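Local coordinates for tyrosine-protein phosphatase YwqE (Bacillus subtilis, PDB 3QY7), which dephosphorylates phosphotyrosine residues of the proteins YwqD, YwqF and Ssb as a metal-dependent phosphatase that uses manganese as cofactor, at residues A[34-39]-A[230-235]; A[6-11]-A[73-78]. One frame throughout, in Å; residues are numbered along the deposited sequence.

Contact 1: residues A[34-39]-A[230-235]; sequences IRTIIA and LLLRNQ
Ile38 meets Leu231 through a single pair of methyl groups, CD1 of Ile38 lying 3.5 Å from CD2 of Leu231, with the two side chains at a slant to one another. The same Ile38 CD1 also approaches Leu232 CD1, at 4.2 Å, and is thereby shared by the two successive leucines. A looser third touch joins the CG2 methyl of Thr36 to Leu232 CD2 at 4.3 Å. Ile38 attains this reach because CG1 is anti to the carbonyl carbon (chi1 -54°) and CD1 continues in an extended chain. Leu231 answers with CG anti to its own backbone N (chi1 174°), which extends the side chain so that CD2 meets Ile38. The contact is thus purely apolar and small, 138 Å² over both sides. It packs the end of helix 219-232 against the middle strand of a parallel three-stranded sheet in the TIM-barrel-like PHP fold; Ile37, between the two contributing strand residues, points away from 230-235 and touches Ala29 of helix 19-31. Leu232 also rests on Ile2 of strand 2-3. Just beyond the leucines the helix stops in a Schellman motif: Asn234 has positive phi (63°), and Gln235 N bonds back to Leu230 O at 2.8 Å while Asn234 N bonds to Leu231 O at 2.9 Å. Asn234 OD1 then accepts a hydrogen bond from Lys103 N, and Gln235 O is hydrogen-bonded to Tyr104 OH.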
loop_
_atom_site.group_PDB
_atom_site.type_symbol
_atom_site.label_atom_id
_atom_site.label_comp_id
_atom_site.label_asym_id
_atom_site.label_seq_id
_atom_site.Cartn_x
_atom_site.Cartn_y
_atom_site.Cartn_z
ATOM N N ILE A 34 -9.510 5.908 -10.361
ATOM C CA ILE A 34 -8.069 6.033 -10.154
ATOM C C ILE A 34 -7.404 6.589 -11.416
ATOM O O ILE A 34 -7.667 6.086 -12.513
ATOM C CB ILE A 34 -7.471 4.659 -9.751
ATOM C CG1 ILE A 34 -8.128 4.165 -8.444
ATOM C CG2 ILE A 34 -5.940 4.722 -9.676
ATOM C CD1 ILE A 34 -7.917 2.668 -8.126
ATOM N N ARG A 35 -6.578 7.632 -11.261
ATOM C CA ARG A 35 -5.849 8.228 -12.396
ATOM C C ARG A 35 -4.359 7.949 -12.299
ATOM O O ARG A 35 -3.630 8.063 -13.286
ATOM C CB ARG A 35 -6.021 9.761 -12.465
ATOM C CG ARG A 35 -7.335 10.343 -11.962
ATOM C CD ARG A 35 -8.563 9.771 -12.640
ATOM N NE ARG A 35 -8.718 10.205 -14.028
ATOM C CZ ARG A 35 -8.581 9.412 -15.091
ATOM N NH1 ARG A 35 -8.273 8.125 -14.947
ATOM N NH2 ARG A 35 -8.763 9.916 -16.306
ATOM N N THR A 36 -3.907 7.609 -11.093
ATOM C CA THR A 36 -2.485 7.471 -10.844
ATOM C C THR A 36 -2.280 6.250 -9.965
ATOM O O THR A 36 -2.954 6.127 -8.943
ATOM C CB THR A 36 -1.919 8.709 -10.133
ATOM O OG1 THR A 36 -2.312 9.900 -10.848
ATOM C CG2 THR A 36 -0.391 8.633 -10.039
ATOM N N ILE A 37 -1.361 5.367 -10.361
ATOM C CA ILE A 37 -1.024 4.187 -9.571
ATOM C C ILE A 37 0.449 4.219 -9.259
ATOM O O ILE A 37 1.267 4.412 -10.153
ATOM C CB ILE A 37 -1.356 2.867 -10.321
ATOM C CG1 ILE A 37 -2.879 2.709 -10.414
ATOM C CG2 ILE A 37 -0.691 1.669 -9.590
ATOM C CD1 ILE A 37 -3.365 1.497 -11.193
ATOM N N ILE A 38 0.799 4.032 -7.988
ATOM C CA ILE A 38 2.191 3.754 -7.685
ATOM C C ILE A 38 2.353 2.232 -7.752
ATOM O O ILE A 38 1.799 1.504 -6.915
ATOM C CB ILE A 38 2.626 4.276 -6.309
ATOM C CG1 ILE A 38 2.309 5.767 -6.186
ATOM C CG2 ILE A 38 4.113 4.009 -6.101
ATOM C CD1 ILE A 38 2.619 6.359 -4.765
ATOM N N ALA A 39 3.060 1.754 -8.766
ATOM C CA ALA A 39 3.298 0.304 -8.873
ATOM C C ALA A 39 4.216 -0.101 -7.753
ATOM O O ALA A 39 5.219 0.573 -7.487
ATOM C CB ALA A 39 3.897 -0.053 -10.193
ATOM N N LEU A 230 -1.121 13.775 -0.716
ATOM C CA LEU A 230 -0.014 14.322 0.062
ATOM C C LEU A 230 1.242 13.488 -0.099
ATOM O O LEU A 230 2.334 14.027 -0.285
ATOM C CB LEU A 230 -0.374 14.461 1.558
ATOM C CG LEU A 230 -1.486 15.457 1.878
ATOM C CD1 LEU A 230 -1.970 15.213 3.289
ATOM C CD2 LEU A 230 -1.019 16.911 1.690
ATOM N N LEU A 231 1.087 12.167 -0.038
ATOM C CA LEU A 231 2.202 11.254 -0.261
ATOM C C LEU A 231 2.819 11.485 -1.639
ATOM O O LEU A 231 4.020 11.597 -1.762
ATOM C CB LEU A 231 1.740 9.798 -0.105
ATOM C CG LEU A 231 2.756 8.714 -0.432
ATOM C CD1 LEU A 231 2.477 7.430 0.359
ATOM C CD2 LEU A 231 2.844 8.411 -1.926
ATOM N N LEU A 232 2.009 11.551 -2.671
ATOM C CA LEU A 232 2.528 11.716 -4.005
ATOM C C LEU A 232 3.429 12.917 -4.135
ATOM O O LEU A 232 4.442 12.821 -4.815
ATOM C CB LEU A 232 1.401 11.771 -5.033
ATOM C CG LEU A 232 1.874 11.566 -6.474
ATOM C CD1 LEU A 232 2.265 10.139 -6.628
ATOM C CD2 LEU A 232 0.793 11.824 -7.409
ATOM N N ARG A 233 3.034 14.015 -3.477
ATOM C CA ARG A 233 3.723 15.315 -3.474
ATOM C C ARG A 233 4.870 15.380 -2.459
ATOM O O ARG A 233 5.525 16.416 -2.334
ATOM C CB ARG A 233 2.742 16.450 -3.137
ATOM C CG ARG A 233 1.670 16.751 -4.179
ATOM C CD ARG A 233 0.670 17.783 -3.656
ATOM N NE ARG A 233 -0.275 18.208 -4.694
ATOM C CZ ARG A 233 -0.068 19.225 -5.537
ATOM N NH1 ARG A 233 1.045 19.946 -5.468
ATOM N NH2 ARG A 233 -0.984 19.528 -6.444
ATOM N N ASN A 234 5.095 14.281 -1.747
ATOM C CA ASN A 234 6.111 14.187 -0.693
ATOM C C ASN A 234 5.849 15.142 0.475
ATOM O O ASN A 234 6.776 15.613 1.144
ATOM C CB ASN A 234 7.526 14.363 -1.258
ATOM C CG ASN A 234 8.592 13.794 -0.339
ATOM O OD1 ASN A 234 8.363 12.824 0.384
ATOM N ND2 ASN A 234 9.752 14.423 -0.334
ATOM N N GLN A 235 4.572 15.416 0.702
ATOM C CA GLN A 235 4.114 16.208 1.839
ATOM C C GLN A 235 3.853 15.320 3.046
ATOM O O GLN A 235 3.822 14.103 2.936
ATOM C CB GLN A 235 2.823 16.963 1.490
ATOM C CG GLN A 235 2.993 18.050 0.445
ATOM C CD GLN A 235 4.055 19.037 0.825
ATOM O OE1 GLN A 235 5.157 19.010 0.278
ATOM N NE2 GLN A 235 3.744 19.910 1.778
#

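Contact 2: residues A[6-11]-A[73-78]; sequences CHILPA and LHVLPG. With FE (Fe (III) ion), chain C.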
loop_
_atom_site.group_PDB
_atom_site.type_symbol
_atom_site.label_atom_id
_atom_site.label_comp_id
_atom_site.label_asym_id
_atom_site.label_seq_id
_atom_site.Cartn_x
_atom_site.Cartn_y
_atom_site.Cartn_z
ATOM N N CYS A 6 -0.097 -1.551 -5.565
ATOM C CA CYS A 6 -0.728 -2.207 -6.714
ATOM C C CYS A 6 0.291 -3.044 -7.471
ATOM O O CYS A 6 1.426 -2.616 -7.698
ATOM C CB CYS A 6 -1.317 -1.145 -7.640
ATOM S SG CYS A 6 -2.452 -1.818 -8.863
ATOM N N HIS A 7 -0.112 -4.249 -7.855
ATOM C CA HIS A 7 0.781 -5.165 -8.534
ATOM C C HIS A 7 0.395 -5.252 -9.996
ATOM O O HIS A 7 0.079 -6.322 -10.537
ATOM C CB HIS A 7 0.775 -6.505 -7.791
ATOM C CG HIS A 7 1.214 -6.374 -6.371
ATOM N ND1 HIS A 7 2.518 -6.594 -5.980
ATOM C CD2 HIS A 7 0.549 -5.967 -5.266
ATOM C CE1 HIS A 7 2.616 -6.379 -4.677
ATOM N NE2 HIS A 7 1.444 -5.981 -4.222
ATOM N N ILE A 8 0.428 -4.081 -10.641
ATOM C CA ILE A 8 0.039 -3.922 -12.039
ATOM C C ILE A 8 1.187 -4.190 -13.030
ATOM O O ILE A 8 0.926 -4.504 -14.189
ATOM C CB ILE A 8 -0.612 -2.529 -12.299
ATOM C CG1 ILE A 8 -1.363 -2.513 -13.638
ATOM C CG2 ILE A 8 0.440 -1.417 -12.233
ATOM C CD1 ILE A 8 -2.258 -1.285 -13.790
ATOM N N LEU A 9 2.440 -4.074 -12.587
ATOM C CA LEU A 9 3.567 -4.351 -13.481
ATOM C C LEU A 9 3.620 -5.843 -13.821
ATOM O O LEU A 9 3.477 -6.689 -12.934
ATOM C CB LEU A 9 4.895 -3.876 -12.888
ATOM C CG LEU A 9 5.007 -2.364 -12.695
ATOM C CD1 LEU A 9 6.339 -1.976 -12.069
ATOM C CD2 LEU A 9 4.757 -1.567 -14.003
ATOM N N PRO A 10 3.809 -6.153 -15.105
ATOM C CA PRO A 10 3.766 -7.540 -15.564
ATOM C C PRO A 10 5.068 -8.292 -15.331
ATOM O O PRO A 10 6.154 -7.696 -15.397
ATOM C CB PRO A 10 3.538 -7.386 -17.064
ATOM C CG PRO A 10 4.298 -6.123 -17.404
ATOM C CD PRO A 10 4.037 -5.212 -16.223
ATOM N N ALA A 11 4.933 -9.595 -15.070
ATOM C CA ALA A 11 6.060 -10.520 -14.947
ATOM C C ALA A 11 7.087 -10.057 -13.919
ATOM O O ALA A 11 8.296 -10.121 -14.162
ATOM C CB ALA A 11 6.719 -10.740 -16.319
ATOM N N LEU A 73 -4.318 6.576 -17.451
ATOM C CA LEU A 73 -3.726 6.174 -16.198
ATOM C C LEU A 73 -2.219 6.345 -16.211
ATOM O O LEU A 73 -1.613 5.960 -17.139
ATOM C CB LEU A 73 -4.054 4.736 -15.896
ATOM C CG LEU A 73 -3.602 4.344 -14.491
ATOM C CD1 LEU A 73 -4.650 4.257 -13.573
ATOM C CD2 LEU A 73 -2.673 3.215 -14.414
ATOM N N HIS A 74 -1.653 6.889 -15.146
ATOM C CA HIS A 74 -0.198 7.087 -15.048
ATOM C C HIS A 74 0.358 6.213 -13.937
ATOM O O HIS A 74 -0.136 6.251 -12.805
ATOM C CB HIS A 74 0.074 8.577 -14.788
ATOM C CG HIS A 74 1.524 8.972 -14.709
ATOM N ND1 HIS A 74 2.526 8.388 -15.456
ATOM C CD2 HIS A 74 2.114 9.981 -14.026
ATOM C CE1 HIS A 74 3.674 8.987 -15.196
ATOM N NE2 HIS A 74 3.449 9.963 -14.340
ATOM N N VAL A 75 1.354 5.400 -14.289
ATOM C CA VAL A 75 2.019 4.492 -13.361
ATOM C C VAL A 75 3.366 5.093 -12.930
ATOM O O VAL A 75 4.201 5.469 -13.770
ATOM C CB VAL A 75 2.227 3.095 -13.997
ATOM C CG1 VAL A 75 2.827 2.142 -12.977
ATOM C CG2 VAL A 75 0.887 2.551 -14.485
ATOM N N LEU A 76 3.545 5.194 -11.611
ATOM C CA LEU A 76 4.778 5.673 -11.003
ATOM C C LEU A 76 5.519 4.526 -10.286
ATOM O O LEU A 76 4.913 3.503 -9.935
ATOM C CB LEU A 76 4.464 6.807 -10.026
ATOM C CG LEU A 76 3.949 8.061 -10.743
ATOM C CD1 LEU A 76 3.379 9.013 -9.725
ATOM C CD2 LEU A 76 5.065 8.720 -11.543
ATOM N N PRO A 77 6.833 4.679 -10.067
ATOM C CA PRO A 77 7.603 3.568 -9.518
ATOM C C PRO A 77 7.543 3.470 -7.987
ATOM O O PRO A 77 7.388 4.485 -7.301
ATOM C CB PRO A 77 9.030 3.879 -9.992
ATOM C CG PRO A 77 9.073 5.366 -9.988
ATOM C CD PRO A 77 7.703 5.801 -10.473
ATOM N N GLY A 78 7.675 2.236 -7.482
ATOM C CA GLY A 78 7.702 1.934 -6.059
ATOM C C GLY A 78 7.992 0.447 -5.893
ATOM O O GLY A 78 8.277 -0.241 -6.863
HETATM FE FE FE C . 0.907 -6.245 -2.177
HETATM O O HOH W 1 0.407 -6.846 -0.473
#
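Val75 faces the neighbouring residues Ile8 and Leu9 with one methyl group, and the closest contacts between the two segments are apolar and run through it. Its CG1, anti to the backbone N (chi1 -176°), approaches Ile8 CG2 and Leu9 CD2, each at 4.3 Å. The three side chains are buried, yet the methyls are only loosely apposed and the shared area is modest, 123 Å². Metal coordination involves the residue preceding Ile8, His7, whose NE2 binds an iron(III) ion at 2.1 Å, with CD2 and CE1 of the ring nearly equidistant from it. Water 1 binds the same iron at 1.9 Å from the far side, the NE2-iron-water angle being close to 170°. His5, Glu80 and Asp194 also bind this ion. Polar support comes from Asp13, whose OD2 is hydrogen-bonded to His7 ND1, a bond that, with the iron at NE2, is consistent with a fixed ring rotation. The ring of His42, a magnesium ligand, stacks on that of His7. Segment 6-11 lies in the loop between strand 2-3 and helix 19-31; Ile8 packs on Met25 and Ala26 of that helix and on Ile37 of strand 36-38, whereas Leu9 leans on Val55 and Val75 on Leu62, both of helix 52-68.

Contacts 1 and 2, with centres 12 Å apart, meet in one parallel sheet, where strands 36-38 and 74-76 are neighbours. Two probable backbone hydrogen bonds, Ile37 O to Leu76 N and Ala39 N to Leu76 O, both 2.8 Å, join them. Leu76 CD1 also packs at 3.5 Å on Leu232 CD1, so strand 74-76 reaches the helix end of contact 1. From the other strand, Ile37 CG2 lies 3.5 Å from Cys6 CB, next to the iron ligand His7. Contact 2 thus contains part of the metal site itself, whereas contact 1 lies farther off, the Ile38 side chain being about 11 Å from a bound iron.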